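Local structure of protein Niban 2 (Homo sapiens, 7CTP) at residues 348-360 with 401-413. The protein may suppress apoptosis and may promote melanoma cell invasion in vitro, this construct comprising its PH domain and a largely helical region. Sequence-based numbering, arbitrary orientation.
Sequences ALMVPTSQGFTEV and MQSCYEKMESLRL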
loop_
_atom_site.group_PDB
_atom_site.type_symbol
_atom_site.label_atom_id
_atom_site.label_comp_id
_atom_site.label_asym_id
_atom_site.label_seq_id
_atom_site.Cartn_x
_atom_site.Cartn_y
_atom_site.Cartn_z
ATOM N N ALA A 348 14.889 -10.726 -9.833
ATOM C CA ALA A 348 13.650 -10.267 -10.455
ATOM C C ALA A 348 13.201 -8.935 -9.872
ATOM O O ALA A 348 12.646 -8.090 -10.584
ATOM C CB ALA A 348 12.553 -11.315 -10.282
ATOM N N LEU A 349 13.428 -8.731 -8.576
ATOM C CA LEU A 349 12.996 -7.495 -7.933
ATOM C C LEU A 349 13.981 -6.360 -8.164
ATOM O O LEU A 349 13.586 -5.193 -8.279
ATOM C CB LEU A 349 12.837 -7.727 -6.436
ATOM C CG LEU A 349 12.094 -6.658 -5.651
ATOM C CD1 LEU A 349 10.626 -6.620 -6.056
ATOM C CD2 LEU A 349 12.249 -6.945 -4.174
ATOM N N MET A 350 15.267 -6.691 -8.224
ATOM C CA MET A 350 16.306 -5.672 -8.215
ATOM C C MET A 350 16.324 -4.870 -9.505
ATOM O O MET A 350 16.490 -3.643 -9.486
ATOM C CB MET A 350 17.653 -6.334 -8.000
ATOM C CG MET A 350 18.139 -7.283 -9.048
ATOM S SD MET A 350 19.931 -7.302 -9.287
ATOM C CE MET A 350 20.158 -5.817 -10.264
ATOM N N VAL A 351 16.170 -5.548 -10.632
ATOM C CA VAL A 351 16.401 -4.943 -11.938
ATOM C C VAL A 351 15.401 -3.814 -12.174
ATOM O O VAL A 351 15.833 -2.667 -12.371
ATOM C CB VAL A 351 16.370 -6.008 -13.046
ATOM C CG1 VAL A 351 16.471 -5.346 -14.419
ATOM C CG2 VAL A 351 17.513 -6.987 -12.845
ATOM N N PRO A 352 14.081 -4.052 -12.141
ATOM C CA PRO A 352 13.168 -2.926 -12.386
ATOM C C PRO A 352 13.233 -1.865 -11.300
ATOM O O PRO A 352 13.155 -0.671 -11.609
ATOM C CB PRO A 352 11.789 -3.597 -12.448
ATOM C CG PRO A 352 11.949 -4.835 -11.638
ATOM C CD PRO A 352 13.332 -5.304 -11.912
ATOM N N THR A 353 13.381 -2.276 -10.037
ATOM C CA THR A 353 13.446 -1.313 -8.940
ATOM C C THR A 353 14.614 -0.356 -9.118
ATOM O O THR A 353 14.473 0.857 -8.928
ATOM C CB THR A 353 13.576 -2.036 -7.596
ATOM O OG1 THR A 353 12.477 -2.940 -7.416
ATOM C CG2 THR A 353 13.586 -1.016 -6.454
ATOM N N SER A 354 15.787 -0.897 -9.448
ATOM C CA SER A 354 16.973 -0.063 -9.603
ATOM C C SER A 354 16.866 0.823 -10.836
ATOM O O SER A 354 17.309 1.978 -10.814
ATOM C CB SER A 354 18.221 -0.938 -9.657
ATOM O OG SER A 354 18.377 -1.625 -8.422
ATOM N N GLN A 355 16.276 0.307 -11.920
ATOM C CA GLN A 355 15.992 1.160 -13.070
ATOM C C GLN A 355 15.091 2.320 -12.675
ATOM O O GLN A 355 15.295 3.455 -13.121
ATOM C CB GLN A 355 15.355 0.342 -14.191
ATOM C CG GLN A 355 16.316 -0.608 -14.873
ATOM C CD GLN A 355 15.635 -1.490 -15.892
ATOM O OE1 GLN A 355 14.411 -1.557 -15.951
ATOM N NE2 GLN A 355 16.429 -2.179 -16.700
ATOM N N GLY A 356 14.095 2.058 -11.829
ATOM C CA GLY A 356 13.180 3.114 -11.432
ATOM C C GLY A 356 13.852 4.195 -10.605
ATOM O O GLY A 356 13.617 5.389 -10.811
ATOM N N PHE A 357 14.700 3.791 -9.657
ATOM C CA PHE A 357 15.394 4.777 -8.830
ATOM C C PHE A 357 16.386 5.582 -9.661
ATOM O O PHE A 357 16.551 6.788 -9.449
ATOM C CB PHE A 357 16.097 4.085 -7.664
ATOM C CG PHE A 357 15.202 3.822 -6.471
ATOM C CD1 PHE A 357 14.228 2.836 -6.520
ATOM C CD2 PHE A 357 15.346 4.554 -5.305
ATOM C CE1 PHE A 357 13.409 2.592 -5.434
ATOM C CE2 PHE A 357 14.526 4.313 -4.208
ATOM C CZ PHE A 357 13.560 3.329 -4.275
ATOM N N THR A 358 17.044 4.931 -10.623
ATOM C CA THR A 358 17.919 5.660 -11.537
ATOM C C THR A 358 17.133 6.637 -12.408
ATOM O O THR A 358 17.587 7.763 -12.653
ATOM C CB THR A 358 18.712 4.675 -12.391
ATOM O OG1 THR A 358 19.591 3.929 -11.542
ATOM C CG2 THR A 358 19.534 5.415 -13.445
ATOM N N GLU A 359 15.940 6.241 -12.862
ATOM C CA GLU A 359 15.111 7.150 -13.647
ATOM C C GLU A 359 14.675 8.360 -12.823
ATOM O O GLU A 359 14.641 9.483 -13.337
ATOM C CB GLU A 359 13.903 6.405 -14.219
ATOM C CG GLU A 359 12.982 7.260 -15.104
ATOM C CD GLU A 359 13.586 7.614 -16.468
ATOM O OE1 GLU A 359 12.970 8.430 -17.182
ATOM O OE2 GLU A 359 14.655 7.078 -16.825
ATOM N N VAL A 360 14.348 8.158 -11.539
ATOM C CA VAL A 360 14.057 9.294 -10.665
ATOM C C VAL A 360 15.236 10.263 -10.647
ATOM O O VAL A 360 15.068 11.482 -10.764
ATOM C CB VAL A 360 13.722 8.806 -9.246
ATOM C CG1 VAL A 360 13.714 9.995 -8.270
ATOM C CG2 VAL A 360 12.377 8.083 -9.254
ATOM N N MET A 401 6.662 12.035 -13.537
ATOM C CA MET A 401 7.004 10.849 -12.762
ATOM C C MET A 401 6.684 9.544 -13.480
ATOM O O MET A 401 7.148 8.491 -13.039
ATOM C CB MET A 401 6.277 10.870 -11.416
ATOM C CG MET A 401 6.816 11.930 -10.442
ATOM S SD MET A 401 8.496 11.586 -9.908
ATOM C CE MET A 401 8.312 9.971 -9.153
ATOM N N GLN A 402 5.916 9.587 -14.570
ATOM C CA GLN A 402 5.398 8.349 -15.150
ATOM C C GLN A 402 6.509 7.460 -15.685
ATOM O O GLN A 402 6.423 6.230 -15.588
ATOM C CB GLN A 402 4.384 8.654 -16.247
ATOM C CG GLN A 402 3.116 9.313 -15.741
ATOM C CD GLN A 402 2.544 8.628 -14.503
ATOM O OE1 GLN A 402 2.643 7.408 -14.342
ATOM N NE2 GLN A 402 1.941 9.418 -13.620
ATOM N N SER A 403 7.559 8.054 -16.257
ATOM C CA SER A 403 8.654 7.242 -16.788
ATOM C C SER A 403 9.390 6.499 -15.678
ATOM O O SER A 403 9.973 5.437 -15.926
ATOM C CB SER A 403 9.622 8.111 -17.594
ATOM O OG SER A 403 10.353 8.989 -16.750
ATOM N N CYS A 404 9.372 7.034 -14.450
ATOM C CA CYS A 404 9.946 6.311 -13.317
ATOM C C CYS A 404 9.060 5.139 -12.915
ATOM O O CYS A 404 9.537 4.009 -12.755
ATOM C CB CYS A 404 10.143 7.249 -12.121
ATOM S SG CYS A 404 10.890 8.851 -12.508
ATOM N N TYR A 405 7.765 5.406 -12.728
ATOM C CA TYR A 405 6.834 4.371 -12.295
ATOM C C TYR A 405 6.782 3.233 -13.310
ATOM O O TYR A 405 6.699 2.054 -12.936
ATOM C CB TYR A 405 5.447 4.986 -12.087
ATOM C CG TYR A 405 5.343 6.030 -10.973
ATOM C CD1 TYR A 405 6.097 5.925 -9.812
ATOM C CD2 TYR A 405 4.470 7.114 -11.087
ATOM C CE1 TYR A 405 5.995 6.883 -8.780
ATOM C CE2 TYR A 405 4.353 8.070 -10.064
ATOM C CZ TYR A 405 5.124 7.940 -8.919
ATOM O OH TYR A 405 5.025 8.868 -7.907
ATOM N N GLU A 406 6.872 3.575 -14.602
ATOM C CA GLU A 406 6.792 2.584 -15.676
ATOM C C GLU A 406 7.881 1.520 -15.570
ATOM O O GLU A 406 7.699 0.401 -16.067
ATOM C CB GLU A 406 6.879 3.281 -17.038
ATOM C CG GLU A 406 6.588 2.373 -18.251
ATOM C CD GLU A 406 7.830 1.680 -18.809
ATOM O OE1 GLU A 406 8.966 2.058 -18.440
ATOM O OE2 GLU A 406 7.661 0.750 -19.629
ATOM N N LYS A 407 9.015 1.841 -14.935
ATOM C CA LYS A 407 10.096 0.861 -14.823
ATOM C C LYS A 407 9.660 -0.378 -14.052
ATOM O O LYS A 407 10.226 -1.459 -14.247
ATOM C CB LYS A 407 11.327 1.488 -14.165
ATOM C CG LYS A 407 11.930 2.659 -14.927
ATOM C CD LYS A 407 12.392 2.246 -16.326
ATOM C CE LYS A 407 13.244 3.352 -16.951
ATOM N NZ LYS A 407 13.352 3.200 -18.437
ATOM N N MET A 408 8.647 -0.255 -13.191
ATOM C CA MET A 408 8.215 -1.403 -12.395
ATOM C C MET A 408 7.264 -2.328 -13.132
ATOM O O MET A 408 7.036 -3.444 -12.660
ATOM C CB MET A 408 7.532 -0.951 -11.099
ATOM C CG MET A 408 8.434 -0.222 -10.126
ATOM S SD MET A 408 9.970 -1.083 -9.760
ATOM C CE MET A 408 9.382 -2.668 -9.169
ATOM N N GLU A 409 6.702 -1.913 -14.268
ATOM C CA GLU A 409 5.666 -2.746 -14.865
ATOM C C GLU A 409 6.222 -4.012 -15.498
ATOM O O GLU A 409 5.448 -4.929 -15.781
ATOM C CB GLU A 409 4.836 -1.940 -15.864
ATOM C CG GLU A 409 3.863 -1.018 -15.129
ATOM C CD GLU A 409 3.611 0.285 -15.838
ATOM O OE1 GLU A 409 3.461 1.308 -15.140
ATOM O OE2 GLU A 409 3.528 0.287 -17.082
ATOM N N SER A 410 7.538 -4.109 -15.682
ATOM C CA SER A 410 8.134 -5.368 -16.121
ATOM C C SER A 410 8.387 -6.343 -14.973
ATOM O O SER A 410 8.869 -7.457 -15.218
ATOM C CB SER A 410 9.439 -5.098 -16.880
ATOM O OG SER A 410 10.418 -4.504 -16.045
ATOM N N LEU A 411 8.071 -5.967 -13.735
ATOM C CA LEU A 411 8.316 -6.856 -12.605
ATOM C C LEU A 411 7.464 -8.107 -12.721
ATOM O O LEU A 411 6.255 -8.025 -12.952
ATOM C CB LEU A 411 8.008 -6.152 -11.284
ATOM C CG LEU A 411 8.100 -7.071 -10.061
ATOM C CD1 LEU A 411 9.516 -7.608 -9.910
ATOM C CD2 LEU A 411 7.641 -6.372 -8.793
ATOM N N ARG A 412 8.101 -9.266 -12.559
ATOM C CA ARG A 412 7.396 -10.540 -12.453
ATOM C C ARG A 412 8.115 -11.404 -11.429
ATOM O O ARG A 412 9.287 -11.740 -11.619
ATOM C CB ARG A 412 7.313 -11.249 -13.811
ATOM C CG ARG A 412 6.402 -10.539 -14.805
ATOM C CD ARG A 412 6.199 -11.324 -16.095
ATOM N NE ARG A 412 5.361 -12.507 -15.907
ATOM C CZ ARG A 412 5.837 -13.738 -15.734
ATOM N NH1 ARG A 412 7.147 -13.947 -15.729
ATOM N NH2 ARG A 412 5.006 -14.759 -15.568
ATOM N N LEU A 413 7.419 -11.754 -10.345
ATOM C CA LEU A 413 8.001 -12.488 -9.226
ATOM C C LEU A 413 7.371 -13.867 -9.134
ATOM O O LEU A 413 6.145 -13.997 -9.227
ATOM C CB LEU A 413 7.787 -11.750 -7.900
ATOM C CG LEU A 413 8.527 -10.442 -7.629
ATOM C CD1 LEU A 413 7.910 -9.723 -6.435
ATOM C CD2 LEU A 413 10.010 -10.695 -7.394
HETATM O O HOH W 1 11.250 -8.737 -12.839
HETATM O O HOH W 2 11.475 -2.066 -16.305
HETATM O O HOH W 3 14.249 5.706 -19.303
#
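Glu359 reaches from helix 342-378 toward Ser403, Cys404 and Lys407. Its CB lies 4.1 Å from Cys404 CA; CG, placed anti to the backbone N (chi1 -178°), comes 3.7 Å from Cys404 SG. The bend at chi2 (72°) then sets CD beside Ser403 OG and brings OE1 to that hydroxyl, which donates a 2.7 Å hydrogen bond on the anti side of the carboxylate, 16° out of its plane. OE2 turns to Lys407, whose NZ is 4.4 Å away, too far for a salt bridge; a water joins the two instead. Shortening Glu359 to an alanine would probably leave Ser403 OG without this acceptor and the bridging water without its carboxylate, removing the charge near Lys407.

One turn earlier, at Gly356, the backbones come within 4.9 Å, CA to CA of Cys404; the missing side chain probably helps, and Lys407 CB and CG lie against the glycine main chain. Pro352 CB comes 3.2 Å from Lys407 O, while a second water ties that carbonyl to Gln355 OE1 and Ser410 OG. Met408 crosses Pro352 at about a right angle; its bend at chi2 brings SD 3.6 Å from Thr353 CA, and the bend at chi3 carries CE toward Thr353 OG1. Leu349 CD1 meets Leu411 CD2 and Leu413 CD1. Helix 342-378 thus packs on the short helix 402-405 and the chain following it, Met408 also touching helix 422-455, through a largely buried apolar seam whose more exposed margin carries the polar groups and bridging waters, where solvent probably softens the Glu359-Lys407 attraction.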